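Local atomic coordinates of hypothetical UPF0131 protein PH0828 (Pyrococcus horikoshii, PDB entry 1V30), a protein that is of unproven function but, as a member of the gamma-glutamylcyclotransferase family, probably acts on gamma-glutamyl compounds as an acyltransferase. Residues A[9-14]-A[57-62]; A[39-44]-A[104-109]; A[47-52]-A[96-101]. All coordinates share one frame; numbering follows the deposited sequence.

Contact 1: residues A[9-14]-A[57-62]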
# COMPACT_ATOMS: atom_id res chain seq x y z
N ARG A 9 -9.46 -8.78 4.55
CA ARG A 9 -9.52 -7.65 3.64
C ARG A 9 -8.30 -6.77 3.90
O ARG A 9 -8.05 -6.38 5.04
CB ARG A 9 -10.81 -6.85 3.88
CG ARG A 9 -11.09 -5.78 2.84
CD ARG A 9 -12.44 -5.11 3.08
NE ARG A 9 -13.55 -6.06 3.00
CZ ARG A 9 -14.38 -6.33 4.01
NH1 ARG A 9 -14.25 -5.71 5.17
NH2 ARG A 9 -15.35 -7.22 3.84
N ILE A 10 -7.54 -6.47 2.85
CA ILE A 10 -6.36 -5.62 2.99
C ILE A 10 -6.39 -4.43 2.04
O ILE A 10 -7.03 -4.50 0.98
CB ILE A 10 -5.04 -6.41 2.75
CG1 ILE A 10 -4.98 -6.91 1.30
CG2 ILE A 10 -4.95 -7.59 3.71
CD1 ILE A 10 -3.69 -7.63 0.95
N ALA A 11 -5.72 -3.35 2.42
CA ALA A 11 -5.65 -2.14 1.61
C ALA A 11 -4.17 -1.86 1.41
O ALA A 11 -3.44 -1.55 2.36
CB ALA A 11 -6.31 -0.98 2.35
N VAL A 12 -3.72 -1.97 0.16
CA VAL A 12 -2.31 -1.76 -0.16
C VAL A 12 -2.08 -0.51 -1.00
O VAL A 12 -2.80 -0.23 -1.96
CB VAL A 12 -1.72 -3.01 -0.86
CG1 VAL A 12 -1.81 -4.20 0.09
CG2 VAL A 12 -2.46 -3.31 -2.16
N TYR A 13 -1.06 0.26 -0.61
CA TYR A 13 -0.72 1.51 -1.26
C TYR A 13 0.61 1.50 -2.00
O TYR A 13 0.90 2.43 -2.75
CB TYR A 13 -0.66 2.62 -0.21
CG TYR A 13 0.32 2.32 0.90
CD1 TYR A 13 -0.09 1.68 2.07
CD2 TYR A 13 1.68 2.67 0.78
CE1 TYR A 13 0.83 1.40 3.10
CE2 TYR A 13 2.59 2.38 1.80
CZ TYR A 13 2.16 1.75 2.96
OH TYR A 13 3.07 1.53 3.97
N GLY A 14 1.41 0.47 -1.78
CA GLY A 14 2.72 0.47 -2.40
C GLY A 14 3.20 -0.80 -3.07
O GLY A 14 2.73 -1.18 -4.13
N LEU A 57 -4.58 8.83 0.95
CA LEU A 57 -3.76 7.80 0.36
C LEU A 57 -4.53 6.86 -0.56
O LEU A 57 -5.57 6.32 -0.17
CB LEU A 57 -3.12 7.00 1.50
CG LEU A 57 -2.29 5.77 1.17
CD1 LEU A 57 -0.89 6.19 0.73
CD2 LEU A 57 -2.22 4.87 2.40
N LYS A 58 -4.02 6.65 -1.77
CA LYS A 58 -4.68 5.75 -2.70
C LYS A 58 -4.29 4.31 -2.41
O LYS A 58 -3.10 3.99 -2.26
CB LYS A 58 -4.31 6.09 -4.15
CG LYS A 58 -5.11 5.32 -5.19
CD LYS A 58 -4.54 5.53 -6.57
CE LYS A 58 -5.46 5.01 -7.66
NZ LYS A 58 -6.58 5.95 -7.95
N VAL A 59 -5.29 3.44 -2.31
CA VAL A 59 -5.05 2.03 -2.05
C VAL A 59 -5.86 1.16 -2.99
O VAL A 59 -6.83 1.61 -3.61
CB VAL A 59 -5.46 1.63 -0.60
CG1 VAL A 59 -4.59 2.34 0.41
CG2 VAL A 59 -6.95 1.94 -0.37
N GLU A 60 -5.43 -0.09 -3.10
CA GLU A 60 -6.12 -1.11 -3.86
C GLU A 60 -6.59 -2.04 -2.75
O GLU A 60 -5.79 -2.43 -1.89
CB GLU A 60 -5.16 -1.86 -4.79
CG GLU A 60 -4.83 -1.10 -6.06
CD GLU A 60 -3.70 -1.74 -6.84
OE1 GLU A 60 -3.48 -2.96 -6.71
OE2 GLU A 60 -3.05 -1.00 -7.61
N VAL A 61 -7.88 -2.37 -2.74
CA VAL A 61 -8.42 -3.23 -1.69
C VAL A 61 -8.64 -4.65 -2.21
O VAL A 61 -9.26 -4.85 -3.27
CB VAL A 61 -9.74 -2.66 -1.14
CG1 VAL A 61 -10.22 -3.50 0.04
CG2 VAL A 61 -9.54 -1.22 -0.71
N TYR A 62 -8.14 -5.63 -1.46
CA TYR A 62 -8.26 -7.03 -1.83
C TYR A 62 -8.81 -7.89 -0.71
O TYR A 62 -8.73 -7.53 0.47
CB TYR A 62 -6.90 -7.62 -2.20
CG TYR A 62 -6.23 -7.04 -3.41
CD1 TYR A 62 -5.54 -5.83 -3.33
CD2 TYR A 62 -6.30 -7.68 -4.64
CE1 TYR A 62 -4.93 -5.28 -4.45
CE2 TYR A 62 -5.70 -7.14 -5.77
CZ TYR A 62 -5.02 -5.94 -5.67
OH TYR A 62 -4.43 -5.39 -6.78
O HOH W 1 -0.74 4.29 -3.75

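Contact 2: residues A[39-44]-A[104-109]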
# COMPACT_ATOMS: atom_id res chain seq x y z
N GLY A 39 -6.27 10.72 6.20
CA GLY A 39 -5.38 10.73 7.35
C GLY A 39 -4.02 10.07 7.16
O GLY A 39 -3.36 9.72 8.14
N TYR A 40 -3.60 9.90 5.91
CA TYR A 40 -2.31 9.29 5.63
C TYR A 40 -1.51 10.03 4.57
O TYR A 40 -2.08 10.60 3.64
CB TYR A 40 -2.47 7.83 5.20
CG TYR A 40 -2.58 6.84 6.34
CD1 TYR A 40 -3.82 6.51 6.88
CD2 TYR A 40 -1.44 6.26 6.89
CE1 TYR A 40 -3.92 5.63 7.96
CE2 TYR A 40 -1.53 5.38 7.96
CZ TYR A 40 -2.77 5.06 8.49
OH TYR A 40 -2.85 4.20 9.56
N GLN A 41 -0.20 10.01 4.72
CA GLN A 41 0.71 10.63 3.76
C GLN A 41 1.59 9.52 3.21
O GLN A 41 1.84 8.52 3.88
CB GLN A 41 1.57 11.69 4.44
CG GLN A 41 0.78 12.79 5.11
CD GLN A 41 1.67 13.89 5.62
OE1 GLN A 41 2.76 13.63 6.13
NE2 GLN A 41 1.21 15.13 5.51
N LEU A 42 2.07 9.71 1.98
CA LEU A 42 2.91 8.72 1.32
C LEU A 42 4.29 9.28 1.00
O LEU A 42 4.40 10.35 0.40
CB LEU A 42 2.24 8.26 0.02
CG LEU A 42 2.98 7.23 -0.84
CD1 LEU A 42 3.17 5.94 -0.07
CD2 LEU A 42 2.19 6.98 -2.12
N TYR A 43 5.32 8.55 1.40
CA TYR A 43 6.71 8.94 1.15
C TYR A 43 7.39 7.80 0.41
O TYR A 43 6.96 6.64 0.50
CB TYR A 43 7.46 9.21 2.46
CG TYR A 43 6.96 10.42 3.20
CD1 TYR A 43 5.79 10.38 3.94
CD2 TYR A 43 7.66 11.63 3.13
CE1 TYR A 43 5.30 11.51 4.59
CE2 TYR A 43 7.19 12.76 3.78
CZ TYR A 43 6.01 12.69 4.51
OH TYR A 43 5.53 13.82 5.14
N PHE A 44 8.47 8.10 -0.31
CA PHE A 44 9.17 7.06 -1.03
C PHE A 44 10.66 7.32 -1.17
O PHE A 44 11.08 8.38 -1.63
CB PHE A 44 8.55 6.90 -2.43
CG PHE A 44 9.23 5.86 -3.30
CD1 PHE A 44 9.81 6.24 -4.51
CD2 PHE A 44 9.26 4.52 -2.92
CE1 PHE A 44 10.43 5.29 -5.33
CE2 PHE A 44 9.88 3.57 -3.74
CZ PHE A 44 10.46 3.96 -4.94
N GLY A 104 12.60 9.66 2.31
CA GLY A 104 12.38 9.97 0.91
C GLY A 104 11.44 11.14 0.67
O GLY A 104 10.89 11.71 1.61
N LYS A 105 11.24 11.48 -0.59
CA LYS A 105 10.37 12.59 -0.94
C LYS A 105 8.90 12.25 -0.76
O LYS A 105 8.49 11.09 -0.91
CB LYS A 105 10.61 13.01 -2.40
CG LYS A 105 11.97 12.62 -2.94
CD LYS A 105 11.90 11.26 -3.64
CE LYS A 105 13.18 10.48 -3.46
NZ LYS A 105 13.28 9.95 -2.08
N ARG A 106 8.10 13.25 -0.42
CA ARG A 106 6.68 13.03 -0.25
C ARG A 106 6.00 12.93 -1.60
O ARG A 106 6.31 13.68 -2.53
CB ARG A 106 6.04 14.18 0.53
CG ARG A 106 4.52 14.18 0.44
CD ARG A 106 3.88 15.20 1.35
NE ARG A 106 2.42 15.08 1.31
CZ ARG A 106 1.60 15.70 2.16
NH1 ARG A 106 2.09 16.49 3.11
NH2 ARG A 106 0.29 15.53 2.05
N ILE A 107 5.08 11.98 -1.73
CA ILE A 107 4.33 11.82 -2.97
C ILE A 107 3.02 12.56 -2.68
O ILE A 107 2.10 12.02 -2.06
CB ILE A 107 4.09 10.34 -3.29
CG1 ILE A 107 5.44 9.65 -3.52
CG2 ILE A 107 3.20 10.20 -4.52
CD1 ILE A 107 5.34 8.21 -3.98
N LYS A 108 2.97 13.82 -3.11
CA LYS A 108 1.84 14.71 -2.88
C LYS A 108 0.46 14.19 -3.27
O LYS A 108 -0.51 14.44 -2.57
CB LYS A 108 2.06 16.05 -3.58
CG LYS A 108 3.35 16.77 -3.20
CD LYS A 108 4.56 15.96 -3.63
CE LYS A 108 4.45 15.52 -5.09
NZ LYS A 108 5.42 14.45 -5.42
N SER A 109 0.38 13.47 -4.39
CA SER A 109 -0.91 12.96 -4.83
C SER A 109 -1.42 11.83 -3.94
O SER A 109 -2.61 11.50 -3.97
CB SER A 109 -0.81 12.45 -6.27
OG SER A 109 -0.03 11.27 -6.35
O HOH W 2 1.25 12.10 0.67

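Contact 3: residues A[47-52]-A[96-101]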
# COMPACT_ATOMS: atom_id res chain seq x y z
N LEU A 47 11.66 2.32 -0.65
CA LEU A 47 10.42 1.64 -0.32
C LEU A 47 9.36 2.70 -0.07
O LEU A 47 9.67 3.83 0.31
CB LEU A 47 10.56 0.82 0.96
CG LEU A 47 11.55 -0.34 0.98
CD1 LEU A 47 11.69 -0.85 2.41
CD2 LEU A 47 11.08 -1.45 0.06
N PRO A 48 8.08 2.34 -0.27
CA PRO A 48 6.98 3.27 -0.04
C PRO A 48 6.58 3.25 1.43
O PRO A 48 6.57 2.18 2.06
CB PRO A 48 5.88 2.73 -0.94
CG PRO A 48 6.09 1.25 -0.85
CD PRO A 48 7.60 1.09 -0.89
N TYR A 49 6.25 4.41 1.98
CA TYR A 49 5.88 4.51 3.38
C TYR A 49 4.60 5.29 3.61
O TYR A 49 4.48 6.44 3.20
CB TYR A 49 6.98 5.20 4.18
CG TYR A 49 8.36 4.61 3.99
CD1 TYR A 49 9.37 5.34 3.37
CD2 TYR A 49 8.66 3.34 4.46
CE1 TYR A 49 10.65 4.82 3.23
CE2 TYR A 49 9.94 2.81 4.33
CZ TYR A 49 10.93 3.56 3.71
OH TYR A 49 12.19 3.05 3.61
N ALA A 50 3.63 4.66 4.28
CA ALA A 50 2.39 5.35 4.61
C ALA A 50 2.45 5.64 6.11
O ALA A 50 2.67 4.73 6.91
CB ALA A 50 1.18 4.49 4.29
N VAL A 51 2.31 6.90 6.47
CA VAL A 51 2.32 7.31 7.87
C VAL A 51 1.16 8.26 8.09
O VAL A 51 0.71 8.92 7.15
CB VAL A 51 3.63 8.04 8.24
CG1 VAL A 51 4.81 7.08 8.11
CG2 VAL A 51 3.83 9.26 7.35
N LYS A 52 0.67 8.32 9.32
CA LYS A 52 -0.45 9.20 9.62
C LYS A 52 -0.05 10.65 9.40
O LYS A 52 1.06 11.06 9.73
CB LYS A 52 -0.91 9.00 11.06
CG LYS A 52 -1.49 7.63 11.32
CD LYS A 52 -2.16 7.58 12.68
CE LYS A 52 -2.69 6.19 12.96
NZ LYS A 52 -1.58 5.21 13.06
N TRP A 96 -0.56 -1.94 6.14
CA TRP A 96 0.76 -1.99 6.74
C TRP A 96 1.32 -0.58 6.82
O TRP A 96 1.77 -0.02 5.82
CB TRP A 96 1.69 -2.88 5.92
CG TRP A 96 1.44 -4.34 6.15
CD1 TRP A 96 1.96 -5.12 7.14
CD2 TRP A 96 0.59 -5.20 5.37
NE1 TRP A 96 1.49 -6.41 7.03
CE2 TRP A 96 0.65 -6.49 5.95
CE3 TRP A 96 -0.22 -5.00 4.24
CZ2 TRP A 96 -0.07 -7.57 5.44
CZ3 TRP A 96 -0.93 -6.09 3.73
CH2 TRP A 96 -0.85 -7.35 4.33
N GLU A 97 1.27 -0.02 8.02
CA GLU A 97 1.73 1.33 8.29
C GLU A 97 3.22 1.35 8.64
O GLU A 97 3.68 0.56 9.45
CB GLU A 97 0.91 1.90 9.45
CG GLU A 97 1.42 3.19 10.05
CD GLU A 97 0.58 3.62 11.23
OE1 GLU A 97 -0.58 4.01 11.00
OE2 GLU A 97 1.07 3.54 12.37
N TRP A 98 3.96 2.27 8.02
CA TRP A 98 5.39 2.36 8.32
C TRP A 98 5.50 2.76 9.80
O TRP A 98 4.86 3.72 10.24
CB TRP A 98 6.05 3.39 7.41
CG TRP A 98 7.51 3.58 7.67
CD1 TRP A 98 8.12 4.74 8.04
CD2 TRP A 98 8.55 2.60 7.56
NE1 TRP A 98 9.47 4.54 8.17
CE2 TRP A 98 9.77 3.24 7.88
CE3 TRP A 98 8.57 1.24 7.22
CZ2 TRP A 98 11.00 2.56 7.88
CZ3 TRP A 98 9.80 0.57 7.21
CH2 TRP A 98 10.99 1.23 7.54
N GLY A 99 6.32 2.03 10.55
CA GLY A 99 6.45 2.29 11.98
C GLY A 99 7.51 3.24 12.49
O GLY A 99 7.76 3.29 13.70
N SER A 100 8.13 4.00 11.60
CA SER A 100 9.16 4.95 12.00
C SER A 100 8.99 6.24 11.21
O SER A 100 7.99 6.41 10.52
CB SER A 100 10.55 4.38 11.74
OG SER A 100 10.77 3.21 12.52
N LYS A 101 9.95 7.15 11.33
CA LYS A 101 9.89 8.40 10.59
C LYS A 101 9.95 8.02 9.12
O LYS A 101 10.70 7.12 8.74
CB LYS A 101 11.10 9.28 10.91
CG LYS A 101 11.12 9.92 12.28
CD LYS A 101 12.45 10.64 12.49
CE LYS A 101 12.31 11.89 13.34
NZ LYS A 101 11.77 11.62 14.69
O HOH W 3 -0.80 3.58 14.78

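Contact 1: residues A[9-14]-A[57-62]
Ile10 and Tyr62 exchange two backbone hydrogen bonds, Ile10 N to Tyr62 O at 2.9 Å and Tyr62 N back to Ile10 O. Val12 and Glu60 form a second such pair, and between them Ala11 faces Val61 as a non-hydrogen-bonded pair, which fixes the antiparallel register. After Val12 the strand ends, and a water donates to both Tyr13 O and Lys58 O.

Followed outward, Tyr62 has its CB 4.1 Å from Ile10 CG1, and with chi1 at -64° CG stands beside the backbone N, from where the ring runs back along its own strand. Tyr62 CD1 and CE1 pass Val12 CG2, CE1 at 3.9 Å, the side chains crossing at about a right angle. The OH finally donates to Glu60 OE1 (2.6 Å), on the anti side of the carboxylate and 26° out of its plane.

Leu57 CD1 packs on Tyr13 CB at 3.7 Å, while Tyr13 OH bonds to Trp96 O. Strand 8-12, also backbone-bonded to Phe94, pairs here with central strand 56-64 of an antiparallel sheet. It leads into Tyr13 and Gly14 of the substrate site inferred from relatives; Tyr13 N bonds, and Gly14 N weakly, a cyclohexylaminoethanesulfonate probably from the crystallisation liquor, consistent with a pocket.

Contact 2: residues A[39-44]-A[104-109]
Leu42 and Ile107 lie side by side and point the same way, with Leu42 CD2 3.9 Å from Ile107 CD1. Ile107 CD1 also reaches Phe44 CB at 3.8 Å, which joins three apolar side chains on one face of the sheet. Ile107 N donates to Leu42 O at 2.8 Å.

On the face carrying Tyr43 and Arg106 the groups cross obliquely. Tyr43 CE2 touches Arg106 CB at 3.7 Å, and the ring plane stands 43° from the guanidinium, while Gly104 O lies at the ring edge in its plane. Arg106 runs extended from CG to NE, a course that carries its guanidinium past the tyrosine to Gln41, whose CD sits 3.6 Å above one guanidinium face, offset toward the rim. The amide is turned 53° from that plane. Gln41 NE2 and Arg106 NH1, 2.9 Å apart, are two donors and not bonded; Gln41 NE2 donates instead to Lys54 O, to which Arg106 NH2 also makes a weak bond, and this shared acceptor draws the two groups together.

These pairs attach the short strand 105-106 to the edge of strand 40-44 in a three-stranded antiparallel sheet, with Phe112 and helix 114-123 covering the Ile107 side. Beside Phe44, Lys105 bends back, and its NZ donates to Phe44 O at 2.7 Å, in the carbonyl plane. A water accepts from Leu42 N, donates to Ile107 O, and takes a weak bond from Arg106 NE.

Contact 3: residues A[47-52]-A[96-101]
A junction between two antiparallel sheets, next to the predicted substrate site, brings Tyr49 against Trp98 and Lys52 against Glu97. The two short strands run at 91° to each other, so this is a crossing and not a ladder: a single backbone hydrogen bond spans it, from Trp98 N to Ala50 O at 3.0 Å.

Tyr49 and Trp98 lie side by side, pointing the same way. The phenol ring and the five-membered ring of the indole have centroids 4.1 Å apart and planes at 44°, an oblique pairing in which Tyr49 leans over one indole face, its CE2 3.6 Å from Trp98 CE2. Ser100 N lies over the opposite face, and Trp98 NE1 donates in its ring plane to Lys101 O at 2.9 Å, though it comes from above the plane of the Lys101 carbonyl. Trp98 chi1 of 179° sets CG opposite the backbone N and directs the indole against Tyr49; Val51 CG1 lies at the ring edge, 4.0 Å from Trp98 CB. With an alanine here, one side of the Tyr49 ring is likely to lose its cover, and Lys101 O its indole donor.

The sheets joined here are that of strands 48-51, 40-44 and 105-106 and the hairpin pair 81-86 and 93-98; Tyr81 of the hairpin meets the Trp98 ring edge-to-face. At the exposed edge Lys52 NZ makes a salt bridge to Glu97 OE1 at 2.6 Å, meeting the oxygen's syn lone pair. Glu97 OE1 also takes a hydrogen bond from Tyr40 OH, two partners that would favour the charged carboxylate. The lysine and glutamate chains cross at about a right angle.

Contact 1 and contact 2 have centres about 15 Å apart, contacts 1 and 3 about 13 Å, and contacts 2 and 3 about 9 Å. Along the chain the segments come in the order 9-14, 39-44, 47-52, 57-62, 96-101, 104-109; contact 1 therefore crosses both others, and contact 3 is nested within the loop closed by contact 2. Strands 40-44 and 48-51 are neighbours in one sheet, which contacts 2 and 3 share, whereas strand 8-12 of contact 1 also hydrogen-bonds strand 93-98 of contact 3. Leu57 packs on Ala50 as well. The three contacts lie in one domain, with Tyr13 of the predicted substrate site touching residues of contacts 2 and 3.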